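Local coordinates for protein double Glycine Motif Protease domain from AMS/PCAT Transporter (Lachnospiraceae bacterium C6A11, PDB 6MPZ) that probably cleaves leader peptides after a double-glycine motif, as the C39-type cysteine protease domain of a peptide-secreting AMS/PCAT transporter, at residues Arg79-Lys87 against Met127-Thr135; Met22-Ala33 against Leu45-Arg56. All blocks are in the same frame, centred on the assembly; numbering follows the deposited sequence.

Interaction 1: residues Arg79-Lys87 against Met127-Thr135. With 16P (3,6,9,12,15,18-hexaoxaicosane), chain I.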
loop_
_atom_site.group_PDB
_atom_site.type_symbol
_atom_site.label_atom_id
_atom_site.label_comp_id
_atom_site.label_asym_id
_atom_site.label_seq_id
_atom_site.Cartn_x
_atom_site.Cartn_y
_atom_site.Cartn_z
ATOM N N ARG A 79 3.619 0.600 -12.161
ATOM C CA ARG A 79 2.435 1.126 -12.788
ATOM C C ARG A 79 1.739 -0.065 -13.485
ATOM O O ARG A 79 2.356 -0.769 -14.296
ATOM C CB ARG A 79 2.794 2.174 -13.798
ATOM C CG ARG A 79 1.633 2.683 -14.609
ATOM C CD ARG A 79 2.073 3.917 -15.381
ATOM N NE ARG A 79 1.045 4.901 -15.176
ATOM C CZ ARG A 79 1.135 6.017 -14.477
ATOM N NH1 ARG A 79 2.274 6.451 -13.953
ATOM N NH2 ARG A 79 0.027 6.765 -14.393
ATOM N N TYR A 80 0.469 -0.268 -13.119
ATOM C CA TYR A 80 -0.362 -1.366 -13.581
ATOM C C TYR A 80 -1.678 -0.738 -13.988
ATOM O O TYR A 80 -2.173 0.114 -13.304
ATOM C CB TYR A 80 -0.707 -2.306 -12.452
ATOM C CG TYR A 80 0.347 -3.282 -11.988
ATOM C CD1 TYR A 80 1.208 -3.890 -12.862
ATOM C CD2 TYR A 80 0.417 -3.646 -10.644
ATOM C CE1 TYR A 80 2.158 -4.827 -12.414
ATOM C CE2 TYR A 80 1.373 -4.574 -10.185
ATOM C CZ TYR A 80 2.218 -5.152 -11.074
ATOM O OH TYR A 80 3.128 -6.043 -10.613
ATOM N N GLU A 81 -2.241 -1.188 -15.085
ATOM C CA GLU A 81 -3.674 -0.976 -15.335
ATOM C C GLU A 81 -4.454 -1.911 -14.405
ATOM O O GLU A 81 -3.905 -2.930 -13.926
ATOM C CB GLU A 81 -3.997 -1.208 -16.812
ATOM C CG GLU A 81 -3.608 -2.540 -17.380
ATOM C CD GLU A 81 -3.260 -2.467 -18.827
ATOM O OE1 GLU A 81 -3.814 -1.566 -19.546
ATOM O OE2 GLU A 81 -2.399 -3.317 -19.160
ATOM N N PRO A 82 -5.718 -1.549 -14.102
ATOM C CA PRO A 82 -6.564 -2.330 -13.220
ATOM C C PRO A 82 -6.572 -3.831 -13.511
ATOM O O PRO A 82 -6.420 -4.595 -12.575
ATOM C CB PRO A 82 -7.951 -1.721 -13.444
ATOM C CG PRO A 82 -7.715 -0.337 -13.832
ATOM C CD PRO A 82 -6.417 -0.346 -14.599
ATOM N N GLU A 83 -6.703 -4.228 -14.790
ATOM C CA GLU A 83 -6.789 -5.625 -15.163
ATOM C C GLU A 83 -5.492 -6.404 -14.835
ATOM O O GLU A 83 -5.518 -7.602 -14.519
ATOM C CB GLU A 83 -7.174 -5.787 -16.661
ATOM C CG GLU A 83 -6.037 -5.647 -17.693
ATOM C CD GLU A 83 -6.392 -6.145 -19.125
ATOM O OE1 GLU A 83 -6.117 -5.338 -20.003
ATOM O OE2 GLU A 83 -6.921 -7.303 -19.399
ATOM N N LYS A 84 -4.358 -5.748 -14.954
ATOM C CA LYS A 84 -3.066 -6.430 -14.669
ATOM C C LYS A 84 -2.782 -6.450 -13.157
ATOM O O LYS A 84 -2.028 -7.301 -12.670
ATOM C CB LYS A 84 -1.903 -5.768 -15.422
ATOM C CG LYS A 84 -0.605 -6.532 -15.281
ATOM C CD LYS A 84 0.339 -6.263 -16.463
ATOM C CE LYS A 84 1.801 -6.305 -16.078
ATOM N NZ LYS A 84 2.591 -6.275 -17.339
ATOM N N LEU A 85 -3.361 -5.518 -12.407
ATOM C CA LEU A 85 -3.230 -5.567 -10.960
ATOM C C LEU A 85 -3.948 -6.845 -10.459
ATOM O O LEU A 85 -3.365 -7.650 -9.712
ATOM C CB LEU A 85 -3.799 -4.312 -10.310
ATOM C CG LEU A 85 -3.816 -4.303 -8.777
ATOM C CD1 LEU A 85 -2.470 -4.595 -8.148
ATOM C CD2 LEU A 85 -4.294 -2.976 -8.322
ATOM N N LYS A 86 -5.189 -7.021 -10.933
ATOM C CA LYS A 86 -6.044 -8.211 -10.664
ATOM C C LYS A 86 -5.391 -9.533 -11.036
ATOM O O LYS A 86 -5.524 -10.519 -10.342
ATOM C CB LYS A 86 -7.333 -8.084 -11.393
ATOM C CG LYS A 86 -8.160 -6.902 -10.915
ATOM C CD LYS A 86 -9.309 -6.590 -11.848
ATOM C CE LYS A 86 -9.895 -5.283 -11.453
ATOM N NZ LYS A 86 -11.000 -4.828 -12.314
ATOM N N LYS A 87 -4.619 -9.519 -12.095
ATOM C CA LYS A 87 -3.990 -10.706 -12.587
ATOM C C LYS A 87 -2.678 -11.011 -11.894
ATOM O O LYS A 87 -2.444 -12.156 -11.508
ATOM C CB LYS A 87 -3.806 -10.573 -14.106
ATOM C CG LYS A 87 -3.434 -11.864 -14.805
ATOM C CD LYS A 87 -3.821 -11.815 -16.297
ATOM C CE LYS A 87 -2.997 -12.780 -17.107
ATOM N NZ LYS A 87 -3.158 -14.162 -16.591
ATOM N N MET A 127 -16.133 -3.042 -8.201
ATOM C CA MET A 127 -15.104 -3.002 -9.257
ATOM C C MET A 127 -15.081 -1.775 -10.093
ATOM O O MET A 127 -14.020 -1.310 -10.459
ATOM C CB MET A 127 -15.251 -4.151 -10.241
ATOM C CG MET A 127 -14.613 -5.405 -9.797
ATOM S SD MET A 127 -12.912 -5.244 -9.228
ATOM C CE MET A 127 -12.671 -7.014 -9.099
ATOM N N GLU A 128 -16.253 -1.277 -10.455
ATOM C CA GLU A 128 -16.344 -0.107 -11.344
ATOM C C GLU A 128 -15.734 1.089 -10.643
ATOM O O GLU A 128 -14.897 1.787 -11.251
ATOM C CB GLU A 128 -17.765 0.161 -11.847
ATOM C CG GLU A 128 -18.814 0.314 -10.724
ATOM C CD GLU A 128 -18.966 1.696 -10.114
ATOM O OE1 GLU A 128 -18.463 2.686 -10.685
ATOM O OE2 GLU A 128 -19.587 1.764 -9.025
ATOM N N GLU A 129 -16.091 1.285 -9.362
ATOM C CA GLU A 129 -15.519 2.362 -8.562
ATOM C C GLU A 129 -14.008 2.106 -8.312
ATOM O O GLU A 129 -13.196 2.996 -8.502
ATOM C CB GLU A 129 -16.268 2.509 -7.249
ATOM C CG GLU A 129 -15.713 3.568 -6.310
ATOM C CD GLU A 129 -16.481 3.698 -5.022
ATOM O OE1 GLU A 129 -17.710 3.583 -5.083
ATOM O OE2 GLU A 129 -15.889 4.025 -3.965
ATOM N N PHE A 130 -13.633 0.883 -7.958
ATOM C CA PHE A 130 -12.209 0.547 -7.858
ATOM C C PHE A 130 -11.442 1.000 -9.074
ATOM O O PHE A 130 -10.472 1.735 -8.943
ATOM C CB PHE A 130 -11.968 -0.946 -7.682
ATOM C CG PHE A 130 -10.509 -1.302 -7.560
ATOM C CD1 PHE A 130 -9.850 -1.216 -6.312
ATOM C CD2 PHE A 130 -9.777 -1.662 -8.672
ATOM C CE1 PHE A 130 -8.503 -1.537 -6.194
ATOM C CE2 PHE A 130 -8.431 -1.972 -8.552
ATOM C CZ PHE A 130 -7.800 -1.919 -7.299
ATOM N N ASP A 131 -11.913 0.589 -10.251
ATOM C CA ASP A 131 -11.252 0.897 -11.523
ATOM C C ASP A 131 -11.061 2.395 -11.751
ATOM O O ASP A 131 -10.028 2.788 -12.299
ATOM C CB ASP A 131 -11.986 0.265 -12.721
ATOM C CG ASP A 131 -11.867 -1.287 -12.769
ATOM O OD1 ASP A 131 -11.124 -1.908 -11.966
ATOM O OD2 ASP A 131 -12.519 -1.910 -13.630
ATOM N N ARG A 132 -12.009 3.249 -11.326
ATOM C CA ARG A 132 -11.780 4.703 -11.463
ATOM C C ARG A 132 -10.907 5.332 -10.370
ATOM O O ARG A 132 -10.216 6.304 -10.645
ATOM C CB ARG A 132 -13.072 5.482 -11.659
ATOM C CG ARG A 132 -14.076 5.521 -10.543
ATOM C CD ARG A 132 -15.153 6.596 -10.758
ATOM N NE ARG A 132 -16.422 6.017 -11.243
ATOM C CZ ARG A 132 -17.350 5.419 -10.493
ATOM N NH1 ARG A 132 -17.272 5.422 -9.170
ATOM N NH2 ARG A 132 -18.440 4.954 -11.103
ATOM N N SER A 133 -10.936 4.773 -9.162
ATOM C CA SER A 133 -10.220 5.308 -7.997
ATOM C C SER A 133 -8.723 4.896 -7.941
ATOM O O SER A 133 -7.848 5.710 -7.579
ATOM C CB SER A 133 -10.896 4.874 -6.694
ATOM O OG SER A 133 -12.140 5.501 -6.568
ATOM N N PHE A 134 -8.420 3.665 -8.329
ATOM C CA PHE A 134 -7.014 3.258 -8.453
ATOM C C PHE A 134 -6.326 4.053 -9.601
ATOM O O PHE A 134 -6.761 4.006 -10.734
ATOM C CB PHE A 134 -6.965 1.781 -8.703
ATOM C CG PHE A 134 -5.606 1.235 -9.022
ATOM C CD1 PHE A 134 -4.566 1.401 -8.144
ATOM C CD2 PHE A 134 -5.389 0.537 -10.198
ATOM C CE1 PHE A 134 -3.311 0.877 -8.434
ATOM C CE2 PHE A 134 -4.131 0.001 -10.487
ATOM C CZ PHE A 134 -3.087 0.185 -9.603
ATOM N N THR A 135 -5.254 4.771 -9.284
ATOM C CA THR A 135 -4.569 5.633 -10.271
ATOM C C THR A 135 -3.554 4.916 -11.120
ATOM O O THR A 135 -3.021 5.494 -12.065
ATOM C CB THR A 135 -3.746 6.757 -9.587
ATOM O OG1 THR A 135 -2.586 6.193 -8.942
ATOM C CG2 THR A 135 -4.568 7.504 -8.617
HETATM C C1 16P I . 2.900 9.175 -12.017
HETATM C C2 16P I . 4.271 8.795 -12.611
HETATM O O1 16P I . 4.153 8.364 -13.991
HETATM C C3 16P I . 5.321 7.845 -14.639
HETATM C C4 16P I . 4.882 7.266 -15.998
HETATM O O2 16P I . 5.765 6.192 -16.405
HETATM C C5 16P I . 5.286 4.961 -15.876
HETATM C C6 16P I . 6.034 3.664 -16.190
HETATM O O3 16P I . 5.095 2.934 -17.018
HETATM C C7 16P I . 5.171 1.532 -16.997
HETATM C C8 16P I . 4.285 0.939 -18.080
HETATM O O4 16P I . 2.974 1.612 -18.114
HETATM C C9 16P I . 1.845 0.809 -17.799
HETATM C C10 16P I . 0.603 1.184 -18.581
HETATM O O5 16P I . 0.563 0.320 -19.738
HETATM C C11 16P I . -0.624 0.418 -20.547
HETATM C C12 16P I . -0.294 0.741 -22.018
HETATM O O6 16P I . -1.373 1.431 -22.702
HETATM C C13 16P I . -1.299 2.869 -22.796
HETATM C C14 16P I . -2.559 3.492 -23.381
#
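OD1 of D131 receives the ammonium of K86 in a salt bridge, NZ to OD1 2.9 Å, on the lone pair that faces the other carboxylate oxygen. With CG anti to its carbonyl carbon (chi1 -64°) and the chain extended beyond, K86 crosses the aspartate at about a right angle and meets M127 tip to tip, NZ lying 3.7 Å from SD. P82 lies beside the same carboxylate, its CB 3.5 Å from D131 OD1. Deeper in, L85 bridges two phenylalanines through one methyl. L85 CD2 sits over a face of the F134 ring in a CH-pi contact, 3.8 Å from the centroid. The same methyl meets F130 at the ring edge, near CZ. The helices beginning at P82 and M127 pack together against the antiparallel sheet of the C39 peptidase fold: F130 and L85 both touch L105, and F134, just past the second helix, rests on I95. The carbonyl O of Y80 approaches F134 CE2 at 3.4 Å. At the outer end R79 runs along the bound hexaoxaicosane, bringing NH1 to 2.7 Å from ether O1, and its backbone N is hydrogen-bonded to a polar side chain of the bound peptide.

Interaction 2: residues Met22-Ala33 against Leu45-Arg56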
loop_
_atom_site.group_PDB
_atom_site.type_symbol
_atom_site.label_atom_id
_atom_site.label_comp_id
_atom_site.label_asym_id
_atom_site.label_seq_id
_atom_site.Cartn_x
_atom_site.Cartn_y
_atom_site.Cartn_z
ATOM N N MET A 22 -4.253 8.766 12.182
ATOM C CA MET A 22 -4.637 9.664 13.299
ATOM C C MET A 22 -4.946 11.064 12.807
ATOM O O MET A 22 -5.759 11.744 13.396
ATOM C CB MET A 22 -3.561 9.713 14.376
ATOM C CG MET A 22 -3.400 8.364 15.099
ATOM S SD MET A 22 -4.908 7.424 15.634
ATOM C CE MET A 22 -6.159 8.568 16.261
ATOM N N GLU A 23 -4.293 11.492 11.732
ATOM C CA GLU A 23 -4.723 12.680 11.006
ATOM C C GLU A 23 -4.514 12.511 9.497
ATOM O O GLU A 23 -3.800 11.599 9.050
ATOM C CB GLU A 23 -4.088 13.959 11.582
ATOM C CG GLU A 23 -2.625 14.163 11.266
ATOM C CD GLU A 23 -2.340 15.136 10.110
ATOM O OE1 GLU A 23 -3.293 15.742 9.530
ATOM O OE2 GLU A 23 -1.123 15.304 9.793
ATOM N N ALA A 24 -5.159 13.401 8.740
ATOM C CA ALA A 24 -5.333 13.286 7.273
ATOM C C ALA A 24 -4.089 13.074 6.394
ATOM O O ALA A 24 -4.192 12.492 5.315
ATOM C CB ALA A 24 -6.124 14.480 6.745
ATOM N N LEU A 25 -2.943 13.562 6.830
ATOM C CA LEU A 25 -1.730 13.534 6.025
ATOM C C LEU A 25 -1.014 12.214 6.199
ATOM O O LEU A 25 -0.047 11.967 5.482
ATOM C CB LEU A 25 -0.749 14.648 6.455
ATOM C CG LEU A 25 -0.822 16.137 6.007
ATOM C CD1 LEU A 25 -2.223 16.621 5.676
ATOM C CD2 LEU A 25 -0.182 17.019 7.094
ATOM N N GLU A 26 -1.476 11.356 7.127
ATOM C CA GLU A 26 -0.737 10.136 7.537
ATOM C C GLU A 26 -1.031 8.844 6.773
ATOM O O GLU A 26 -0.410 7.821 7.091
ATOM C CB GLU A 26 -0.922 9.902 9.056
ATOM C CG GLU A 26 -0.398 11.049 9.895
ATOM C CD GLU A 26 -0.710 10.942 11.377
ATOM O OE1 GLU A 26 -1.166 9.886 11.860
ATOM O OE2 GLU A 26 -0.473 11.962 12.060
ATOM N N CYS A 27 -1.894 8.878 5.761
ATOM C CA CYS A 27 -2.351 7.620 5.065
ATOM C C CYS A 27 -1.200 6.690 4.599
ATOM O O CYS A 27 -1.315 5.469 4.734
ATOM C CB CYS A 27 -3.279 7.926 3.882
ATOM S SG CYS A 27 -2.551 9.000 2.633
ATOM N N GLY A 28 -0.126 7.279 4.063
ATOM C CA GLY A 28 1.086 6.553 3.631
ATOM C C GLY A 28 1.649 5.710 4.747
ATOM O O GLY A 28 1.889 4.512 4.589
ATOM N N ALA A 29 1.848 6.350 5.890
ATOM C CA ALA A 29 2.388 5.704 7.074
ATOM C C ALA A 29 1.473 4.634 7.696
ATOM O O ALA A 29 1.949 3.569 8.102
ATOM C CB ALA A 29 2.726 6.760 8.119
ATOM N N ALA A 30 0.173 4.939 7.790
ATOM C CA ALA A 30 -0.800 3.976 8.262
ATOM C C ALA A 30 -0.819 2.732 7.339
ATOM O O ALA A 30 -0.830 1.619 7.827
ATOM C CB ALA A 30 -2.181 4.627 8.313
ATOM N N SER A 31 -0.738 2.954 6.020
ATOM C CA SER A 31 -0.776 1.897 5.040
ATOM C C SER A 31 0.497 1.054 5.200
ATOM O O SER A 31 0.399 -0.149 5.238
ATOM C CB SER A 31 -0.887 2.444 3.582
ATOM O OG SER A 31 -2.113 3.169 3.386
ATOM N N LEU A 32 1.678 1.657 5.306
ATOM C CA LEU A 32 2.874 0.796 5.534
ATOM C C LEU A 32 2.812 0.078 6.920
ATOM O O LEU A 32 3.356 -1.003 7.088
ATOM C CB LEU A 32 4.147 1.578 5.413
ATOM C CG LEU A 32 5.471 0.805 5.642
ATOM C CD1 LEU A 32 5.638 -0.358 4.705
ATOM C CD2 LEU A 32 6.624 1.766 5.428
ATOM N N ALA A 33 2.163 0.685 7.905
ATOM C CA ALA A 33 2.086 0.079 9.258
ATOM C C ALA A 33 1.299 -1.240 9.191
ATOM O O ALA A 33 1.763 -2.276 9.699
ATOM C CB ALA A 33 1.478 1.064 10.280
ATOM N N LEU A 45 4.023 3.104 15.423
ATOM C CA LEU A 45 3.435 3.929 14.343
ATOM C C LEU A 45 4.112 5.288 14.224
ATOM O O LEU A 45 4.256 5.796 13.127
ATOM C CB LEU A 45 1.922 4.131 14.530
ATOM C CG LEU A 45 1.232 5.174 13.602
ATOM C CD1 LEU A 45 1.363 4.845 12.108
ATOM C CD2 LEU A 45 -0.250 5.334 13.958
ATOM N N GLU A 46 4.536 5.870 15.350
ATOM C CA GLU A 46 5.235 7.166 15.346
ATOM C C GLU A 46 6.515 7.059 14.547
ATOM O O GLU A 46 6.873 7.987 13.860
ATOM C CB GLU A 46 5.588 7.727 16.761
ATOM C CG GLU A 46 4.874 7.190 18.002
ATOM C CD GLU A 46 5.518 5.934 18.596
ATOM O OE1 GLU A 46 6.657 5.928 19.135
ATOM O OE2 GLU A 46 4.824 4.933 18.517
ATOM N N GLN A 47 7.225 5.948 14.688
ATOM C CA GLN A 47 8.458 5.739 13.950
ATOM C C GLN A 47 8.191 5.639 12.433
ATOM O O GLN A 47 8.932 6.220 11.633
ATOM C CB GLN A 47 9.178 4.479 14.488
ATOM C CG GLN A 47 10.608 4.315 13.977
ATOM C CD GLN A 47 11.529 5.405 14.463
ATOM O OE1 GLN A 47 11.659 5.579 15.680
ATOM N NE2 GLN A 47 12.186 6.159 13.530
ATOM N N VAL A 48 7.111 4.943 12.048
ATOM C CA VAL A 48 6.762 4.756 10.642
ATOM C C VAL A 48 6.491 6.123 9.961
ATOM O O VAL A 48 6.913 6.353 8.817
ATOM C CB VAL A 48 5.555 3.801 10.447
ATOM C CG1 VAL A 48 5.212 3.649 8.962
ATOM C CG2 VAL A 48 5.783 2.427 11.090
ATOM N N ARG A 49 5.781 7.006 10.656
ATOM C CA ARG A 49 5.454 8.336 10.112
ATOM C C ARG A 49 6.733 9.065 9.744
ATOM O O ARG A 49 6.875 9.601 8.657
ATOM C CB ARG A 49 4.774 9.215 11.137
ATOM C CG ARG A 49 3.364 8.887 11.516
ATOM C CD ARG A 49 2.822 10.016 12.384
ATOM N NE ARG A 49 1.668 9.576 13.138
ATOM C CZ ARG A 49 1.564 9.480 14.466
ATOM N NH1 ARG A 49 2.551 9.814 15.299
ATOM N NH2 ARG A 49 0.404 9.051 14.968
ATOM N N VAL A 50 7.649 9.073 10.692
ATOM C CA VAL A 50 8.912 9.783 10.554
ATOM C C VAL A 50 9.780 9.137 9.486
ATOM O O VAL A 50 10.409 9.841 8.725
ATOM C CB VAL A 50 9.593 9.893 11.954
ATOM C CG1 VAL A 50 11.076 9.614 11.915
ATOM C CG2 VAL A 50 9.262 11.251 12.539
ATOM N N ASP A 51 9.804 7.809 9.425
ATOM C CA ASP A 51 10.590 7.110 8.399
ATOM C C ASP A 51 9.980 7.233 7.009
ATOM O O ASP A 51 10.698 7.188 6.047
ATOM C CB ASP A 51 10.798 5.643 8.743
ATOM C CG ASP A 51 11.583 5.455 10.034
ATOM O OD1 ASP A 51 12.226 6.398 10.489
ATOM O OD2 ASP A 51 11.565 4.356 10.587
ATOM N N CYS A 52 8.668 7.433 6.903
ATOM C CA CYS A 52 8.040 7.688 5.608
ATOM C C CYS A 52 8.191 9.130 5.169
ATOM O O CYS A 52 7.858 9.475 4.035
ATOM C CB CYS A 52 6.551 7.315 5.651
ATOM S SG CYS A 52 6.314 5.519 5.622
ATOM N N GLY A 53 8.639 10.000 6.080
ATOM C CA GLY A 53 8.745 11.416 5.813
ATOM C C GLY A 53 7.427 12.142 5.658
ATOM O O GLY A 53 7.311 12.994 4.784
ATOM N N VAL A 54 6.449 11.861 6.499
ATOM C CA VAL A 54 5.178 12.634 6.459
ATOM C C VAL A 54 5.458 14.128 6.562
ATOM O O VAL A 54 6.201 14.572 7.423
ATOM C CB VAL A 54 4.123 12.235 7.523
ATOM C CG1 VAL A 54 3.581 10.837 7.230
ATOM C CG2 VAL A 54 4.652 12.349 8.947
ATOM N N SER A 55 4.886 14.885 5.642
ATOM C CA SER A 55 5.101 16.320 5.551
ATOM C C SER A 55 3.719 16.923 5.321
ATOM O O SER A 55 2.691 16.216 5.441
ATOM C CB SER A 55 6.040 16.623 4.376
ATOM O OG SER A 55 5.323 16.591 3.148
ATOM N N ARG A 56 3.694 18.214 4.983
ATOM C CA ARG A 56 2.448 18.912 4.616
ATOM C C ARG A 56 1.894 18.422 3.277
ATOM O O ARG A 56 0.759 18.710 2.954
ATOM C CB ARG A 56 2.641 20.450 4.609
ATOM C CG ARG A 56 3.622 21.016 3.575
ATOM C CD ARG A 56 3.758 22.532 3.741
ATOM N NE ARG A 56 4.896 23.099 3.008
ATOM C CZ ARG A 56 4.971 23.286 1.682
ATOM N NH1 ARG A 56 3.980 22.940 0.860
ATOM N NH2 ARG A 56 6.069 23.825 1.163
#
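Helix 27-33 and helix 45-52 cross at 123° with their axes 8.7 Å apart, and the backbones come nearest where the CA atoms of A29 and R49 stand 5.1 Å from each other. The pair belongs to the helical part of the papain-like C39 peptidase fold, and the first helix begins with C27, the probable nucleophile, which is covalently linked through SG to the backbone of the bound peptide. After C52 the second helix ends in a Schellman motif at G53, and V54 then turns CG1 back to A29 CB. The closest approach falls at the small A29: its methyl lies 3.7 Å from R49 CA, while its carbonyl O is met by V48 CG1. Further along, L32 brings CD2 to 3.8 Å from C52 SG, and A33 faces L45 CD1. L25 lays CD2 against the carbonyl O of S55, 3.4 Å away. E26, next to C27, extends its side chain obliquely across the arginine, the carboxylate and guanidinium planes turned 52° apart. R49, extended from CG to NE, offers NE rather than its terminal nitrogens, giving a salt bridge whose hydrogen bond is weak: NE to E26 OE1 3.1 Å, with an N-H...O angle of 147°.

Overall arrangement
From the N terminus the chain first makes interaction 2, where segment 45-56 folds back on segment 22-33 and closes a short loop of 11 residues. Helix 61-70 follows, and interaction 1 opens at the end of edge strand 74-79. Its 39-residue loop is largely strand, including the hairpins between 93 and 117, and closes when 127-135 packs on 79-87. The two contacts are therefore in series, neither nested nor crossed. The centres of interaction 1 and interaction 2 lie about 24 Å apart, on opposite sides of the chain's centre. Strand 101-109 connects them: C27 and S31 touch F102 near its start, whereas L85 and F130 meet L105 farther along.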